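Local coordinates for nonribosomal peptide synthase (Streptomyces sp. MJ635-86F5, PDB 5JJP), which adenylates aliphatic beta-amino acids, probably using ATP, as a member of the ANL superfamily of adenylate-forming ligases, at residues T272-V277 / D296-I301; R222-S227 / V249-D254; G322-N327 / V339-D344. All coordinates share one frame; numbering follows the deposited sequence.

Contact 1. Residues T272-V277 / D296-I301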
loop_
_atom_site.group_PDB
_atom_site.type_symbol
_atom_site.label_atom_id
_atom_site.label_comp_id
_atom_site.label_asym_id
_atom_site.label_seq_id
_atom_site.Cartn_x
_atom_site.Cartn_y
_atom_site.Cartn_z
ATOM N N THR A 272 15.437 -2.982 -10.113
ATOM C CA THR A 272 14.858 -3.936 -11.075
ATOM C C THR A 272 13.385 -3.699 -11.341
ATOM O O THR A 272 12.883 -4.090 -12.382
ATOM C CB THR A 272 15.013 -5.377 -10.621
ATOM O OG1 THR A 272 14.319 -5.579 -9.388
ATOM C CG2 THR A 272 16.520 -5.715 -10.425
ATOM N N GLN A 273 12.683 -3.047 -10.422
ATOM C CA GLN A 273 11.247 -2.831 -10.629
ATOM C C GLN A 273 10.841 -1.463 -10.141
ATOM O O GLN A 273 11.278 -1.023 -9.081
ATOM C CB GLN A 273 10.458 -3.911 -9.910
ATOM C CG GLN A 273 8.945 -3.818 -10.122
ATOM C CD GLN A 273 8.214 -4.989 -9.518
ATOM O OE1 GLN A 273 7.683 -4.888 -8.431
ATOM N NE2 GLN A 273 8.255 -6.131 -10.193
ATOM N N VAL A 274 10.088 -0.754 -10.963
ATOM C CA VAL A 274 9.636 0.553 -10.591
ATOM C C VAL A 274 8.119 0.532 -10.385
ATOM O O VAL A 274 7.381 -0.004 -11.206
ATOM C CB VAL A 274 9.971 1.608 -11.609
ATOM C CG1 VAL A 274 9.262 2.913 -11.236
ATOM C CG2 VAL A 274 11.448 1.854 -11.657
ATOM N N HIS A 275 7.691 1.065 -9.251
ATOM C CA HIS A 275 6.283 1.293 -8.948
ATOM C C HIS A 275 6.009 2.783 -9.042
ATOM O O HIS A 275 6.762 3.589 -8.492
ATOM C CB HIS A 275 5.951 0.887 -7.497
ATOM C CG HIS A 275 6.022 -0.578 -7.236
ATOM N ND1 HIS A 275 5.622 -1.135 -6.045
ATOM C CD2 HIS A 275 6.439 -1.601 -8.009
ATOM C CE1 HIS A 275 5.764 -2.439 -6.098
ATOM N NE2 HIS A 275 6.299 -2.746 -7.271
ATOM N N GLY A 276 4.934 3.134 -9.699
ATOM C CA GLY A 276 4.571 4.536 -9.835
ATOM C C GLY A 276 3.310 4.730 -10.641
ATOM O O GLY A 276 2.828 3.790 -11.251
ATOM N N VAL A 277 2.753 5.938 -10.609
ATOM C CA VAL A 277 1.648 6.304 -11.537
ATOM C C VAL A 277 2.201 6.417 -12.961
ATOM O O VAL A 277 3.369 6.652 -13.135
ATOM C CB VAL A 277 0.930 7.617 -11.129
ATOM C CG1 VAL A 277 0.217 7.442 -9.780
ATOM C CG2 VAL A 277 1.883 8.811 -11.044
ATOM N N ASP A 296 19.510 -0.143 -17.782
ATOM C CA ASP A 296 19.818 -1.550 -17.978
ATOM C C ASP A 296 19.325 -2.474 -16.871
ATOM O O ASP A 296 18.911 -3.607 -17.159
ATOM C CB ASP A 296 21.328 -1.742 -18.234
ATOM C CG ASP A 296 21.753 -1.205 -19.602
ATOM O OD1 ASP A 296 20.940 -1.263 -20.559
ATOM O OD2 ASP A 296 22.906 -0.746 -19.731
ATOM N N PRO A 297 19.377 -2.032 -15.611
ATOM C CA PRO A 297 18.992 -2.983 -14.549
ATOM C C PRO A 297 17.509 -3.204 -14.419
ATOM O O PRO A 297 17.077 -4.213 -13.824
ATOM C CB PRO A 297 19.519 -2.320 -13.267
ATOM C CG PRO A 297 20.529 -1.346 -13.746
ATOM C CD PRO A 297 20.069 -0.872 -15.073
ATOM N N LEU A 298 16.731 -2.320 -15.018
ATOM C CA LEU A 298 15.277 -2.331 -14.879
ATOM C C LEU A 298 14.670 -3.474 -15.689
ATOM O O LEU A 298 14.866 -3.528 -16.891
ATOM C CB LEU A 298 14.691 -1.000 -15.354
ATOM C CG LEU A 298 13.189 -0.785 -15.134
ATOM C CD1 LEU A 298 12.877 -0.741 -13.662
ATOM C CD2 LEU A 298 12.678 0.485 -15.773
ATOM N N ARG A 299 13.947 -4.374 -15.013
ATOM C CA ARG A 299 13.275 -5.501 -15.636
ATOM C C ARG A 299 11.775 -5.337 -15.654
ATOM O O ARG A 299 11.081 -6.019 -16.443
ATOM C CB ARG A 299 13.583 -6.782 -14.886
ATOM C CG ARG A 299 15.072 -6.994 -14.651
ATOM C CD ARG A 299 15.319 -8.301 -13.976
ATOM N NE ARG A 299 14.899 -9.358 -14.861
ATOM C CZ ARG A 299 14.424 -10.544 -14.477
ATOM N NH1 ARG A 299 14.022 -11.383 -15.395
ATOM N NH2 ARG A 299 14.324 -10.896 -13.188
ATOM N N SER A 300 11.225 -4.470 -14.804
ATOM C CA SER A 300 9.784 -4.453 -14.669
ATOM C C SER A 300 9.222 -3.163 -14.153
ATOM O O SER A 300 9.878 -2.437 -13.452
ATOM C CB SER A 300 9.345 -5.600 -13.777
ATOM O OG SER A 300 10.052 -5.553 -12.566
ATOM N N ILE A 301 7.966 -2.898 -14.496
ATOM C CA ILE A 301 7.292 -1.692 -14.043
ATOM C C ILE A 301 5.860 -2.032 -13.669
ATOM O O ILE A 301 5.166 -2.739 -14.404
ATOM C CB ILE A 301 7.244 -0.630 -15.148
ATOM C CG1 ILE A 301 8.658 -0.317 -15.665
ATOM C CG2 ILE A 301 6.593 0.634 -14.628
ATOM C CD1 ILE A 301 8.678 0.634 -16.872
#
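Gln273 and Ser300, then Val274 and Ile301, pair as parallel bridge partners with their CA atoms 4.6 and 4.7 Å apart, joining strands 273-276 and 300-304 where the second begins. Just before the strands pair, the carbonyl O of Thr272 accepts three bonds: the N of Ser300 comes in nearly along the C=O axis, the N of Arg299 lies 2.9 Å from that O and tilted from the carbonyl plane, and the hydroxyl of Ser300 makes the third. Further along, the N of Val274 donates to the O of Ser300. The OG of Ser300 also receives NE2 of Gln273 at 3.0 Å, in the plane of the amide, so a single hydroxyl ties side chain to side chain and side chain to backbone. With CG turned anti to the backbone N (chi1 -177°) and the chain extended beyond it, the amide of Gln273 spans from Ser300 on one side to His275, whose NE2 donates to OE1 at 2.8 Å, on the other. The amide NE2 also bonds to the O of Leu216. An alanine here would remove both amide ends and is likely to leave the His275 ring free to turn and the Ser300 hydroxyl and Leu216 carbonyl without their donor. On the other face CG2 of Val274 meets CD1 of Leu298 at 3.6 Å, the side chains crossing at about a right angle. Helix 259-268 packs on this apolar face through Leu266, and Trp281 touches both Val274 and Ile301, while strands 222-225 and 324-329 flank the pair in the largely parallel sheet.

Contact 2. Residues R222-S227 / V249-D254; sequences RVAVTS and VPVPRD
Val249 and Val251 grip the strand 222-225 through three backbone hydrogen bonds, and the first is the shortest. The N of Val249 donates to the O of Val223 at 2.7 Å; the O of Val249 then takes the N of Val225, which reaches it from above the carbonyl plane; and the N of Val251 closes the series on the O of Val225 with an angle of 165° at the hydrogen. Pro250 falls between them, its ring on the same face as Val225, where its missing N-H costs nothing because the bonds use its neighbours.

The tight part lies on the face of Ala224 and Val249. CG2 of Val251 makes its apolar side-chain contacts: with CG1 anti to the backbone N (chi1 -178°), CG2 swings back beside that N and rests 3.8 Å from CB of Ala224. The same CG2 of Val251 lies 4.0 Å from CG2 of Thr226, alongside which the valine points the same way. The Thr226 hydroxyl is engaged on the O of His275. By contrast, the two ends are looser. Arg222 only brushes CG2 of Val249 with its CB at 4.5 Å, and its NH1 bonds to the O of Ala269; beyond the N-cap residue Pro252 the chain turns into exposed helical residues, where Arg253 makes a salt bridge with Asp257.

These strands are the two arms of a beta-alpha-beta crossover. Helix 232-243 connects them and lies against Val223 and Val225, whereas Phe262, Phe265 and Leu266 of helix 259-268 cover the face of Ala224, Val249 and Val251.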
loop_
_atom_site.group_PDB
_atom_site.type_symbol
_atom_site.label_atom_id
_atom_site.label_comp_id
_atom_site.label_asym_id
_atom_site.label_seq_id
_atom_site.Cartn_x
_atom_site.Cartn_y
_atom_site.Cartn_z
ATOM N N ARG A 222 14.865 -5.342 -6.580
ATOM C CA ARG A 222 15.035 -4.126 -5.793
ATOM C C ARG A 222 13.993 -3.167 -6.310
ATOM O O ARG A 222 14.004 -2.816 -7.477
ATOM C CB ARG A 222 16.428 -3.574 -5.982
ATOM C CG ARG A 222 17.493 -4.561 -5.554
ATOM C CD ARG A 222 18.880 -3.997 -5.731
ATOM N NE ARG A 222 19.640 -4.192 -4.502
ATOM C CZ ARG A 222 20.519 -3.330 -3.992
ATOM N NH1 ARG A 222 20.732 -2.128 -4.535
ATOM N NH2 ARG A 222 21.135 -3.645 -2.865
ATOM N N VAL A 223 13.089 -2.737 -5.454
ATOM C CA VAL A 223 11.864 -2.055 -5.907
ATOM C C VAL A 223 11.903 -0.601 -5.554
ATOM O O VAL A 223 12.028 -0.242 -4.379
ATOM C CB VAL A 223 10.655 -2.673 -5.267
ATOM C CG1 VAL A 223 9.363 -1.991 -5.750
ATOM C CG2 VAL A 223 10.637 -4.171 -5.588
ATOM N N ALA A 224 11.849 0.252 -6.577
ATOM C CA ALA A 224 11.746 1.657 -6.378
ATOM C C ALA A 224 10.267 1.971 -6.130
ATOM O O ALA A 224 9.453 1.816 -7.022
ATOM C CB ALA A 224 12.224 2.396 -7.594
ATOM N N VAL A 225 9.947 2.471 -4.944
ATOM C CA VAL A 225 8.588 2.969 -4.600
ATOM C C VAL A 225 8.567 4.510 -4.745
ATOM O O VAL A 225 9.178 5.238 -4.002
ATOM C CB VAL A 225 8.255 2.548 -3.173
ATOM C CG1 VAL A 225 6.847 3.031 -2.757
ATOM C CG2 VAL A 225 8.368 1.038 -3.018
ATOM N N THR A 226 7.927 5.015 -5.772
ATOM C CA THR A 226 7.954 6.419 -6.029
ATOM C C THR A 226 6.872 7.201 -5.276
ATOM O O THR A 226 6.984 8.391 -5.112
ATOM C CB THR A 226 7.779 6.686 -7.520
ATOM O OG1 THR A 226 6.550 6.138 -7.951
ATOM C CG2 THR A 226 8.952 6.051 -8.312
ATOM N N SER A 227 5.821 6.543 -4.864
ATOM C CA SER A 227 4.680 7.256 -4.323
ATOM C C SER A 227 4.963 7.655 -2.862
ATOM O O SER A 227 5.640 6.927 -2.114
ATOM C CB SER A 227 3.377 6.486 -4.573
ATOM O OG SER A 227 3.118 5.669 -3.483
ATOM N N VAL A 249 13.178 0.254 -2.001
ATOM C CA VAL A 249 13.940 1.485 -2.175
ATOM C C VAL A 249 12.962 2.654 -2.405
ATOM O O VAL A 249 12.633 2.987 -3.538
ATOM C CB VAL A 249 14.886 1.378 -3.378
ATOM C CG1 VAL A 249 15.885 2.525 -3.341
ATOM C CG2 VAL A 249 15.598 0.019 -3.406
ATOM N N PRO A 250 12.500 3.276 -1.340
ATOM C CA PRO A 250 11.668 4.437 -1.476
ATOM C C PRO A 250 12.439 5.495 -2.222
ATOM O O PRO A 250 13.620 5.685 -1.942
ATOM C CB PRO A 250 11.473 4.893 -0.034
ATOM C CG PRO A 250 11.686 3.665 0.784
ATOM C CD PRO A 250 12.775 2.951 0.073
ATOM N N VAL A 251 11.819 6.175 -3.167
ATOM C CA VAL A 251 12.536 7.188 -3.914
ATOM C C VAL A 251 12.271 8.564 -3.248
ATOM O O VAL A 251 11.194 9.086 -3.347
ATOM C CB VAL A 251 12.042 7.217 -5.374
ATOM C CG1 VAL A 251 12.814 8.247 -6.177
ATOM C CG2 VAL A 251 12.175 5.855 -6.015
ATOM N N PRO A 252 13.247 9.136 -2.578
ATOM C CA PRO A 252 12.971 10.409 -1.944
ATOM C C PRO A 252 12.493 11.475 -2.935
ATOM O O PRO A 252 12.892 11.450 -4.094
ATOM C CB PRO A 252 14.336 10.813 -1.357
ATOM C CG PRO A 252 15.172 9.549 -1.366
ATOM C CD PRO A 252 14.685 8.800 -2.555
ATOM N N ARG A 253 11.646 12.403 -2.475
ATOM C CA ARG A 253 11.063 13.403 -3.392
ATOM C C ARG A 253 12.139 14.324 -4.065
ATOM O O ARG A 253 11.976 14.707 -5.205
ATOM C CB ARG A 253 9.848 14.141 -2.806
ATOM C CG ARG A 253 8.490 13.525 -3.199
ATOM C CD ARG A 253 7.290 14.315 -2.652
ATOM N NE ARG A 253 6.474 14.998 -3.678
ATOM C CZ ARG A 253 6.680 16.228 -4.177
ATOM N NH1 ARG A 253 7.708 16.984 -3.784
ATOM N NH2 ARG A 253 5.854 16.706 -5.109
ATOM N N ASP A 254 13.273 14.581 -3.408
ATOM C CA ASP A 254 14.355 15.328 -4.049
ATOM C C ASP A 254 15.162 14.564 -5.126
ATOM O O ASP A 254 16.009 15.163 -5.773
ATOM C CB ASP A 254 15.321 15.947 -3.026
ATOM C CG ASP A 254 16.173 14.937 -2.317
ATOM O OD1 ASP A 254 16.947 15.381 -1.466
ATOM O OD2 ASP A 254 16.127 13.724 -2.565
#

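Contact 3. Residues G322-N327 / V339-D344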
loop_
_atom_site.group_PDB
_atom_site.type_symbol
_atom_site.label_atom_id
_atom_site.label_comp_id
_atom_site.label_asym_id
_atom_site.label_seq_id
_atom_site.Cartn_x
_atom_site.Cartn_y
_atom_site.Cartn_z
ATOM N N GLY A 322 11.571 -5.704 -23.860
ATOM C CA GLY A 322 11.825 -6.863 -22.981
ATOM C C GLY A 322 11.639 -6.624 -21.483
ATOM O O GLY A 322 12.195 -7.350 -20.663
ATOM N N ARG A 323 10.898 -5.580 -21.123
ATOM C CA ARG A 323 10.514 -5.302 -19.732
ATOM C C ARG A 323 9.097 -5.823 -19.528
ATOM O O ARG A 323 8.272 -5.809 -20.434
ATOM C CB ARG A 323 10.557 -3.800 -19.426
ATOM C CG ARG A 323 11.900 -3.285 -18.947
ATOM C CD ARG A 323 13.003 -3.578 -19.922
ATOM N NE ARG A 323 14.273 -2.941 -19.546
ATOM C CZ ARG A 323 15.168 -2.493 -20.444
ATOM N NH1 ARG A 323 14.941 -2.620 -21.784
ATOM N NH2 ARG A 323 16.281 -1.915 -20.038
ATOM N N ARG A 324 8.828 -6.285 -18.320
ATOM C CA ARG A 324 7.503 -6.720 -17.953
ATOM C C ARG A 324 6.768 -5.543 -17.314
ATOM O O ARG A 324 7.248 -4.931 -16.343
ATOM C CB ARG A 324 7.577 -7.862 -16.973
ATOM C CG ARG A 324 8.200 -9.144 -17.536
ATOM C CD ARG A 324 7.258 -9.857 -18.527
ATOM N NE ARG A 324 5.975 -10.199 -17.967
ATOM C CZ ARG A 324 5.663 -11.357 -17.381
ATOM N NH1 ARG A 324 6.547 -12.337 -17.278
ATOM N NH2 ARG A 324 4.427 -11.547 -16.852
ATOM N N ILE A 325 5.636 -5.190 -17.895
ATOM C CA ILE A 325 4.865 -4.090 -17.379
ATOM C C ILE A 325 3.564 -4.636 -16.903
ATOM O O ILE A 325 2.923 -5.414 -17.581
ATOM C CB ILE A 325 4.653 -2.957 -18.419
ATOM C CG1 ILE A 325 6.002 -2.473 -18.909
ATOM C CG2 ILE A 325 3.911 -1.759 -17.799
ATOM C CD1 ILE A 325 5.926 -1.362 -19.958
ATOM N N PHE A 326 3.163 -4.170 -15.730
ATOM C CA PHE A 326 1.942 -4.596 -15.100
ATOM C C PHE A 326 0.997 -3.432 -14.817
ATOM O O PHE A 326 1.381 -2.434 -14.264
ATOM C CB PHE A 326 2.276 -5.208 -13.751
ATOM C CG PHE A 326 3.276 -6.287 -13.812
ATOM C CD1 PHE A 326 2.989 -7.472 -14.420
ATOM C CD2 PHE A 326 4.519 -6.144 -13.163
ATOM C CE1 PHE A 326 3.932 -8.486 -14.450
ATOM C CE2 PHE A 326 5.448 -7.182 -13.169
ATOM C CZ PHE A 326 5.154 -8.333 -13.859
ATOM N N ASN A 327 -0.268 -3.669 -15.072
ATOM C CA ASN A 327 -1.342 -2.709 -14.841
ATOM C C ASN A 327 -2.152 -3.133 -13.605
ATOM O O ASN A 327 -2.678 -4.266 -13.514
ATOM C CB ASN A 327 -2.226 -2.668 -16.096
ATOM C CG ASN A 327 -3.475 -1.838 -15.906
ATOM O OD1 ASN A 327 -3.425 -0.772 -15.311
ATOM N ND2 ASN A 327 -4.608 -2.333 -16.418
ATOM N N VAL A 339 -4.505 -7.406 -11.298
ATOM C CA VAL A 339 -3.209 -7.117 -11.880
ATOM C C VAL A 339 -3.106 -7.835 -13.208
ATOM O O VAL A 339 -3.389 -8.993 -13.311
ATOM C CB VAL A 339 -2.037 -7.508 -10.948
ATOM C CG1 VAL A 339 -2.015 -8.997 -10.675
ATOM C CG2 VAL A 339 -0.711 -7.062 -11.570
ATOM N N THR A 340 -2.654 -7.105 -14.212
ATOM C CA THR A 340 -2.776 -7.520 -15.588
ATOM C C THR A 340 -1.441 -7.259 -16.297
ATOM O O THR A 340 -0.849 -6.196 -16.130
ATOM C CB THR A 340 -3.898 -6.697 -16.231
ATOM O OG1 THR A 340 -5.143 -7.123 -15.686
ATOM C CG2 THR A 340 -3.936 -6.864 -17.693
ATOM N N ASP A 341 -0.967 -8.236 -17.053
ATOM C CA ASP A 341 0.168 -8.042 -17.943
ATOM C C ASP A 341 -0.248 -7.108 -19.095
ATOM O O ASP A 341 -1.278 -7.277 -19.715
ATOM C CB ASP A 341 0.670 -9.398 -18.516
ATOM C CG ASP A 341 1.304 -10.290 -17.456
ATOM O OD1 ASP A 341 2.072 -9.795 -16.658
ATOM O OD2 ASP A 341 1.038 -11.500 -17.393
ATOM N N VAL A 342 0.574 -6.115 -19.365
ATOM C CA VAL A 342 0.481 -5.319 -20.585
ATOM C C VAL A 342 1.151 -6.092 -21.739
ATOM O O VAL A 342 2.300 -6.486 -21.637
ATOM C CB VAL A 342 1.195 -3.968 -20.363
ATOM C CG1 VAL A 342 1.266 -3.152 -21.639
ATOM C CG2 VAL A 342 0.463 -3.164 -19.291
ATOM N N PRO A 343 0.410 -6.364 -22.833
ATOM C CA PRO A 343 1.035 -7.131 -23.928
ATOM C C PRO A 343 2.140 -6.324 -24.591
ATOM O O PRO A 343 2.007 -5.095 -24.690
ATOM C CB PRO A 343 -0.113 -7.380 -24.911
ATOM C CG PRO A 343 -1.323 -6.754 -24.328
ATOM C CD PRO A 343 -0.996 -6.031 -23.073
ATOM N N ASP A 344 3.224 -6.999 -24.982
ATOM C CA ASP A 344 4.335 -6.384 -25.724
ATOM C C ASP A 344 4.544 -7.159 -27.005
ATOM O O ASP A 344 4.917 -8.316 -26.979
ATOM C CB ASP A 344 5.655 -6.366 -24.906
ATOM C CG ASP A 344 6.785 -5.509 -25.575
ATOM O OD1 ASP A 344 7.979 -5.603 -25.157
ATOM O OD2 ASP A 344 6.480 -4.721 -26.515
HETATM O O HOH W 1 8.889 -3.606 -22.948
HETATM O O HOH W 2 3.843 -8.457 -17.977
HETATM O O HOH W 3 -5.387 -4.960 -13.674
#
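Arg324 and Asp341 form the salt bridge of this beta hairpin, with NH2 2.9 Å from OD1. The carboxylate oxygen sits at the edge of the guanidinium, 1° from its plane, whereas the arginine approaches that oxygen from above the carboxylate plane; the two flat groups are turned 68° apart. The same OD1 lies at the edge of the Phe326 ring, 3.2 Å from CE1, so the partly positive ring rim probably adds a mild attraction. Water 2 binds this group as well: it accepts from NE of Arg324 at 2.8 Å and donates to OD1 of Asp341 and to the O of Ile325. Bends at chi2 and chi3 of Arg324 curl its chain back, bringing NH2 to the aspartate and NE to the water.

The antiparallel backbone sets the positions from which these groups reach each other. Phe326 and Asp341 are directly opposed, as a non-hydrogen-bonded pair, so their side chains share one face, side by side and pointing the same way. Next to them Asn327 and Thr340 are a hydrogen-bonded pair: the N of Asn327 donates to the O of Thr340 at 2.8 Å with an angle of 177°, and the N of Thr340 returns the bond to the O of Asn327. Water 3 joins that O to OG1 of Thr340. A further bond runs from the N of Val342 to the O of Ile325. CG2 of Ile325 and CG2 of Val342 meet at 4.0 Å, and Phe326 CB touches CG2 of Val339.

Helix 310-319 backs Ile325 and Val342 through Leu313, strand 300-304 pairs with 324-329 on its other side, and strand 338-341 is the antiparallel outermost strand of this sheet.

Overall arrangement
All three contacts belong to one mixed six-stranded sheet, whose order runs 247-250, 222-225, 273-276, 300-304, 324-329, 338-341. Contact 2 holds one end of it, contact 1 the middle and contact 3 the other end. Along the chain contact 2 comes first, then contact 1, then contact 3. The centre of contact 1 lies about 11 Å from those of the others and it touches both, through probable hydrogen bonds and packing; contacts 2 and 3, about 20 Å apart centre to centre, do not touch. The sheet is parallel up to strand 324-329 and ends in an antiparallel hairpin with 338-341, so contact 1 ties its two ends together within the five-layered sandwich of this AMP-binding enzyme.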